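Long-range contact in phosphatidylglycerol lysyltransferase C-terminal domain-containing protein (Bacteroides thetaiotaomicron, PDB 2HQY), which is of unknown function but binds coenzyme A and probably belongs with the acyl- or aminoacyl-transferases of the acetyltransferase superfamily: residues R118-R127 with E259-L270. Residues are numbered along the deposited sequence; the frame is centred on the assembly and turned at random.
Sequences RAYADYIYLR and EQYIYINREEDL
Tyr125 and Ile264 form a hydrogen-bonded antiparallel pair, each backbone N donating to the other's O, at the middle of a two-strand beta ladder between 122-126 and 263-265. The strand directions, 152° apart, confirm the antiparallel sense. Strand 122-126 also pairs with 286-295 and strand 263-265 with 230-238, so the ladder joins two parts of the mixed beta structure, consistent with the acetyltransferase-like family.

The close-fitting part centres on the buried Tyr123 and Asp269, with Arg118 reaching in from a partly exposed position. Asp269 OD2 accepts from Tyr123 OH at 2.6 Å through its anti lone pair, and from Arg118 NH1, which comes from above the carboxylate plane at 2.9 Å. Arg118 NH2 in turn donates to Tyr123 OH almost straight and in the guanidinium plane. The arginine therefore holds both members of the pair, while Arg276 of helix 273-281 adds a second positive partner for Asp269, probably favouring the charged carboxylate. With chi1 at 63°, Asp269 CG lies between its own N and carbonyl carbon, and OD2 reaches the edge of the Tyr123 ring.

Just past the strand, Asp122 OD1 and Glu268 OE2 lie 3.8 Å apart and share Lys290, which probably offsets their mutual repulsion. Leu270, beyond them, touches coenzyme A.

At the other end Arg127 is firmly held near its backbone: N donates to Ile262 O at 2.9 Å, and CG packs on Ile264 CD1. Its outer side chain is looser. Exposed Glu259 lays CG over one guanidinium face; Glu259 OE1, 3.5 Å from Arg127 NH2, is well out of that plane, so the salt bridge rests on charge, with no N-H aimed at the oxygen.

Between the buried side chains of Asp122 and Asn265, ND2 meets OD2 at 2.9 Å and 175°, in its own amide plane but above the carboxylate plane, while Asn265 OD1 closes an Asx turn by accepting from Glu267 N at 2.8 Å.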
loop_
_atom_site.group_PDB
_atom_site.type_symbol
_atom_site.label_atom_id
_atom_site.label_comp_id
_atom_site.label_asym_id
_atom_site.label_seq_id
_atom_site.Cartn_x
_atom_site.Cartn_y
_atom_site.Cartn_z
ATOM N N ARG A 118 -25.023 -3.133 -8.311
ATOM C CA ARG A 118 -25.524 -4.068 -7.321
ATOM C C ARG A 118 -24.419 -4.998 -6.742
ATOM O O ARG A 118 -24.519 -5.461 -5.604
ATOM C CB ARG A 118 -26.663 -4.862 -7.971
ATOM C CG ARG A 118 -27.226 -5.993 -7.166
ATOM C CD ARG A 118 -27.833 -5.531 -5.844
ATOM N NE ARG A 118 -28.379 -6.679 -5.116
ATOM C CZ ARG A 118 -27.637 -7.581 -4.476
ATOM N NH1 ARG A 118 -26.305 -7.448 -4.434
ATOM N NH2 ARG A 118 -28.227 -8.602 -3.850
ATOM N N ALA A 119 -23.362 -5.221 -7.526
ATOM C CA ALA A 119 -22.208 -6.017 -7.098
ATOM C C ALA A 119 -21.575 -5.472 -5.834
ATOM O O ALA A 119 -20.962 -6.220 -5.090
ATOM C CB ALA A 119 -21.181 -6.060 -8.193
ATOM N N TYR A 120 -21.733 -4.168 -5.605
ATOM C CA TYR A 120 -21.114 -3.489 -4.466
ATOM C C TYR A 120 -22.018 -3.161 -3.289
ATOM O O TYR A 120 -21.568 -2.535 -2.324
ATOM C CB TYR A 120 -20.372 -2.241 -4.955
ATOM C CG TYR A 120 -19.364 -2.619 -6.006
ATOM C CD1 TYR A 120 -18.283 -3.436 -5.694
ATOM C CD2 TYR A 120 -19.521 -2.205 -7.319
ATOM C CE1 TYR A 120 -17.370 -3.815 -6.668
ATOM C CE2 TYR A 120 -18.618 -2.565 -8.285
ATOM C CZ TYR A 120 -17.551 -3.371 -7.954
ATOM O OH TYR A 120 -16.654 -3.725 -8.946
ATOM N N ALA A 121 -23.266 -3.599 -3.347
ATOM C CA ALA A 121 -24.199 -3.398 -2.237
ATOM C C ALA A 121 -23.751 -4.244 -1.044
ATOM O O ALA A 121 -23.220 -5.332 -1.246
ATOM C CB ALA A 121 -25.622 -3.787 -2.658
ATOM N N ASP A 122 -23.961 -3.740 0.175
ATOM C CA ASP A 122 -23.648 -4.484 1.403
ATOM C C ASP A 122 -24.877 -5.234 1.882
ATOM O O ASP A 122 -26.008 -4.720 1.838
ATOM C CB ASP A 122 -23.231 -3.567 2.550
ATOM C CG ASP A 122 -21.835 -3.008 2.409
ATOM O OD1 ASP A 122 -21.027 -3.480 1.573
ATOM O OD2 ASP A 122 -21.545 -2.081 3.185
ATOM N N TYR A 123 -24.643 -6.442 2.369
ATOM C CA TYR A 123 -25.678 -7.237 3.001
ATOM C C TYR A 123 -25.679 -6.939 4.507
ATOM O O TYR A 123 -24.659 -7.133 5.188
ATOM C CB TYR A 123 -25.378 -8.719 2.768
ATOM C CG TYR A 123 -25.714 -9.180 1.380
ATOM C CD1 TYR A 123 -26.889 -9.894 1.136
ATOM C CD2 TYR A 123 -24.866 -8.877 0.303
ATOM C CE1 TYR A 123 -27.219 -10.319 -0.144
ATOM C CE2 TYR A 123 -25.170 -9.290 -0.981
ATOM C CZ TYR A 123 -26.356 -10.012 -1.198
ATOM O OH TYR A 123 -26.677 -10.409 -2.467
ATOM N N ILE A 124 -26.822 -6.480 5.007
ATOM C CA ILE A 124 -27.001 -6.128 6.421
ATOM C C ILE A 124 -28.059 -7.052 7.068
ATOM O O ILE A 124 -29.136 -7.277 6.514
ATOM C CB ILE A 124 -27.333 -4.611 6.577
ATOM C CG1 ILE A 124 -26.144 -3.795 6.013
ATOM C CG2 ILE A 124 -27.677 -4.257 8.052
ATOM C CD1 ILE A 124 -26.028 -2.370 6.491
ATOM N N TYR A 125 -27.693 -7.620 8.206
ATOM C CA TYR A 125 -28.501 -8.599 8.932
ATOM C C TYR A 125 -28.713 -8.127 10.368
ATOM O O TYR A 125 -27.946 -7.304 10.871
ATOM C CB TYR A 125 -27.732 -9.922 8.981
ATOM C CG TYR A 125 -27.330 -10.468 7.628
ATOM C CD1 TYR A 125 -28.166 -11.345 6.920
ATOM C CD2 TYR A 125 -26.103 -10.117 7.067
ATOM C CE1 TYR A 125 -27.777 -11.849 5.675
ATOM C CE2 TYR A 125 -25.710 -10.592 5.840
ATOM C CZ TYR A 125 -26.526 -11.456 5.158
ATOM O OH TYR A 125 -26.065 -11.914 3.965
ATOM N N LEU A 126 -29.755 -8.633 11.020
ATOM C CA LEU A 126 -29.931 -8.427 12.461
ATOM C C LEU A 126 -28.982 -9.360 13.188
ATOM O O LEU A 126 -28.950 -10.557 12.907
ATOM C CB LEU A 126 -31.352 -8.754 12.898
ATOM C CG LEU A 126 -32.461 -7.831 12.357
ATOM C CD1 LEU A 126 -33.870 -8.335 12.695
ATOM C CD2 LEU A 126 -32.240 -6.388 12.842
ATOM N N ARG A 127 -28.219 -8.826 14.134
ATOM C CA ARG A 127 -27.385 -9.676 14.996
ATOM C C ARG A 127 -28.237 -10.734 15.696
ATOM O O ARG A 127 -27.819 -11.881 15.828
ATOM C CB ARG A 127 -26.632 -8.824 16.022
ATOM C CG ARG A 127 -25.542 -9.572 16.812
ATOM C CD ARG A 127 -25.391 -9.010 18.230
ATOM N NE ARG A 127 -26.355 -9.675 19.080
ATOM C CZ ARG A 127 -26.100 -10.748 19.826
ATOM N NH1 ARG A 127 -24.881 -11.283 19.888
ATOM N NH2 ARG A 127 -27.074 -11.266 20.537
ATOM N N GLU A 259 -23.953 -6.850 22.145
ATOM C CA GLU A 259 -25.384 -6.662 21.850
ATOM C C GLU A 259 -25.757 -5.281 21.317
ATOM O O GLU A 259 -26.762 -5.155 20.631
ATOM C CB GLU A 259 -26.291 -7.046 23.048
ATOM C CG GLU A 259 -26.492 -8.568 23.179
ATOM C CD GLU A 259 -27.763 -8.985 23.936
ATOM O OE1 GLU A 259 -28.338 -10.041 23.559
ATOM O OE2 GLU A 259 -28.187 -8.286 24.901
ATOM N N GLN A 260 -24.950 -4.260 21.605
ATOM C CA GLN A 260 -25.250 -2.910 21.104
ATOM C C GLN A 260 -25.204 -2.838 19.569
ATOM O O GLN A 260 -25.799 -1.953 18.954
ATOM C CB GLN A 260 -24.331 -1.854 21.728
ATOM C CG GLN A 260 -22.852 -1.950 21.347
ATOM C CD GLN A 260 -21.996 -2.551 22.460
ATOM O OE1 GLN A 260 -20.846 -2.151 22.632
ATOM N NE2 GLN A 260 -22.557 -3.483 23.231
ATOM N N TYR A 261 -24.493 -3.785 18.952
ATOM C CA TYR A 261 -24.455 -3.867 17.482
ATOM C C TYR A 261 -25.664 -4.641 16.996
ATOM O O TYR A 261 -25.614 -5.864 16.843
ATOM C CB TYR A 261 -23.115 -4.485 17.004
ATOM C CG TYR A 261 -21.969 -3.708 17.587
ATOM C CD1 TYR A 261 -21.727 -2.384 17.183
ATOM C CD2 TYR A 261 -21.156 -4.263 18.569
ATOM C CE1 TYR A 261 -20.704 -1.641 17.736
ATOM C CE2 TYR A 261 -20.094 -3.526 19.127
ATOM C CZ TYR A 261 -19.897 -2.223 18.710
ATOM O OH TYR A 261 -18.903 -1.493 19.274
ATOM N N ILE A 262 -26.754 -3.907 16.789
ATOM C CA ILE A 262 -28.030 -4.425 16.304
ATOM C C ILE A 262 -27.893 -5.056 14.924
ATOM O O ILE A 262 -28.579 -6.039 14.621
ATOM C CB ILE A 262 -29.098 -3.263 16.284
ATOM C CG1 ILE A 262 -29.568 -2.973 17.713
ATOM C CG2 ILE A 262 -30.336 -3.624 15.500
ATOM C CD1 ILE A 262 -28.736 -2.003 18.455
ATOM N N TYR A 263 -27.003 -4.484 14.102
ATOM C CA TYR A 263 -26.846 -4.886 12.711
ATOM C C TYR A 263 -25.493 -5.525 12.486
ATOM O O TYR A 263 -24.502 -5.129 13.100
ATOM C CB TYR A 263 -26.978 -3.684 11.780
ATOM C CG TYR A 263 -28.300 -3.004 11.946
ATOM C CD1 TYR A 263 -29.456 -3.611 11.488
ATOM C CD2 TYR A 263 -28.395 -1.784 12.599
ATOM C CE1 TYR A 263 -30.706 -3.007 11.667
ATOM C CE2 TYR A 263 -29.638 -1.164 12.779
ATOM C CZ TYR A 263 -30.777 -1.789 12.302
ATOM O OH TYR A 263 -32.009 -1.196 12.457
ATOM N N ILE A 264 -25.466 -6.508 11.593
ATOM C CA ILE A 264 -24.188 -7.120 11.196
ATOM C C ILE A 264 -24.061 -6.902 9.688
ATOM O O ILE A 264 -24.946 -7.283 8.928
ATOM C CB ILE A 264 -24.102 -8.632 11.512
ATOM C CG1 ILE A 264 -24.191 -8.913 13.018
ATOM C CG2 ILE A 264 -22.759 -9.184 10.946
ATOM C CD1 ILE A 264 -24.230 -10.424 13.353
ATOM N N ASN A 265 -22.988 -6.238 9.265
ATOM C CA ASN A 265 -22.734 -6.004 7.849
ATOM C C ASN A 265 -21.705 -7.053 7.365
ATOM O O ASN A 265 -20.531 -7.050 7.799
ATOM C CB ASN A 265 -22.212 -4.565 7.653
ATOM C CG ASN A 265 -21.982 -4.199 6.179
ATOM O OD1 ASN A 265 -21.649 -5.052 5.349
ATOM N ND2 ASN A 265 -22.141 -2.909 5.860
ATOM N N ARG A 266 -22.143 -7.956 6.491
ATOM C CA ARG A 266 -21.251 -9.012 5.943
ATOM C C ARG A 266 -20.781 -8.713 4.516
ATOM O O ARG A 266 -20.375 -9.617 3.779
ATOM C CB ARG A 266 -21.913 -10.401 6.051
ATOM C CG ARG A 266 -22.204 -10.787 7.509
ATOM C CD ARG A 266 -22.944 -12.114 7.679
ATOM N NE ARG A 266 -22.234 -13.199 7.010
ATOM C CZ ARG A 266 -21.224 -13.898 7.511
ATOM N NH1 ARG A 266 -20.765 -13.686 8.742
ATOM N NH2 ARG A 266 -20.682 -14.834 6.743
ATOM N N GLU A 267 -20.843 -7.442 4.128
ATOM C CA GLU A 267 -20.184 -6.939 2.910
ATOM C C GLU A 267 -20.859 -7.399 1.609
ATOM O O GLU A 267 -22.056 -7.704 1.597
ATOM C CB GLU A 267 -18.640 -7.165 2.956
ATOM C CG GLU A 267 -18.091 -6.813 4.359
ATOM C CD GLU A 267 -16.592 -6.499 4.418
ATOM O OE1 GLU A 267 -15.819 -6.969 3.560
ATOM O OE2 GLU A 267 -16.191 -5.746 5.343
ATOM N N GLU A 268 -20.103 -7.433 0.520
ATOM C CA GLU A 268 -20.710 -7.461 -0.821
ATOM C C GLU A 268 -20.653 -8.836 -1.462
ATOM O O GLU A 268 -19.866 -9.684 -1.036
ATOM C CB GLU A 268 -19.987 -6.452 -1.710
ATOM C CG GLU A 268 -19.949 -5.064 -1.126
ATOM C CD GLU A 268 -18.574 -4.609 -0.746
ATOM O OE1 GLU A 268 -17.794 -5.433 -0.192
ATOM O OE2 GLU A 268 -18.286 -3.410 -0.999
ATOM N N ASP A 269 -21.475 -9.062 -2.494
ATOM C CA ASP A 269 -21.372 -10.306 -3.259
ATOM C C ASP A 269 -20.472 -10.207 -4.491
ATOM O O ASP A 269 -20.171 -11.233 -5.113
ATOM C CB ASP A 269 -22.750 -10.911 -3.611
ATOM C CG ASP A 269 -23.609 -10.019 -4.510
ATOM O OD1 ASP A 269 -23.083 -9.385 -5.463
ATOM O OD2 ASP A 269 -24.849 -10.007 -4.289
ATOM N N LEU A 270 -20.059 -8.983 -4.849
ATOM C CA LEU A 270 -19.140 -8.737 -5.987
ATOM C C LEU A 270 -19.681 -9.254 -7.328
ATOM O O LEU A 270 -18.924 -9.430 -8.311
ATOM C CB LEU A 270 -17.733 -9.308 -5.693
ATOM C CG LEU A 270 -17.035 -8.768 -4.436
ATOM C CD1 LEU A 270 -15.599 -9.308 -4.335
ATOM C CD2 LEU A 270 -17.056 -7.233 -4.401
HETATM O O HOH W 1 -23.447 -7.145 -3.168
HETATM O O HOH W 2 -23.899 -13.528 4.737
#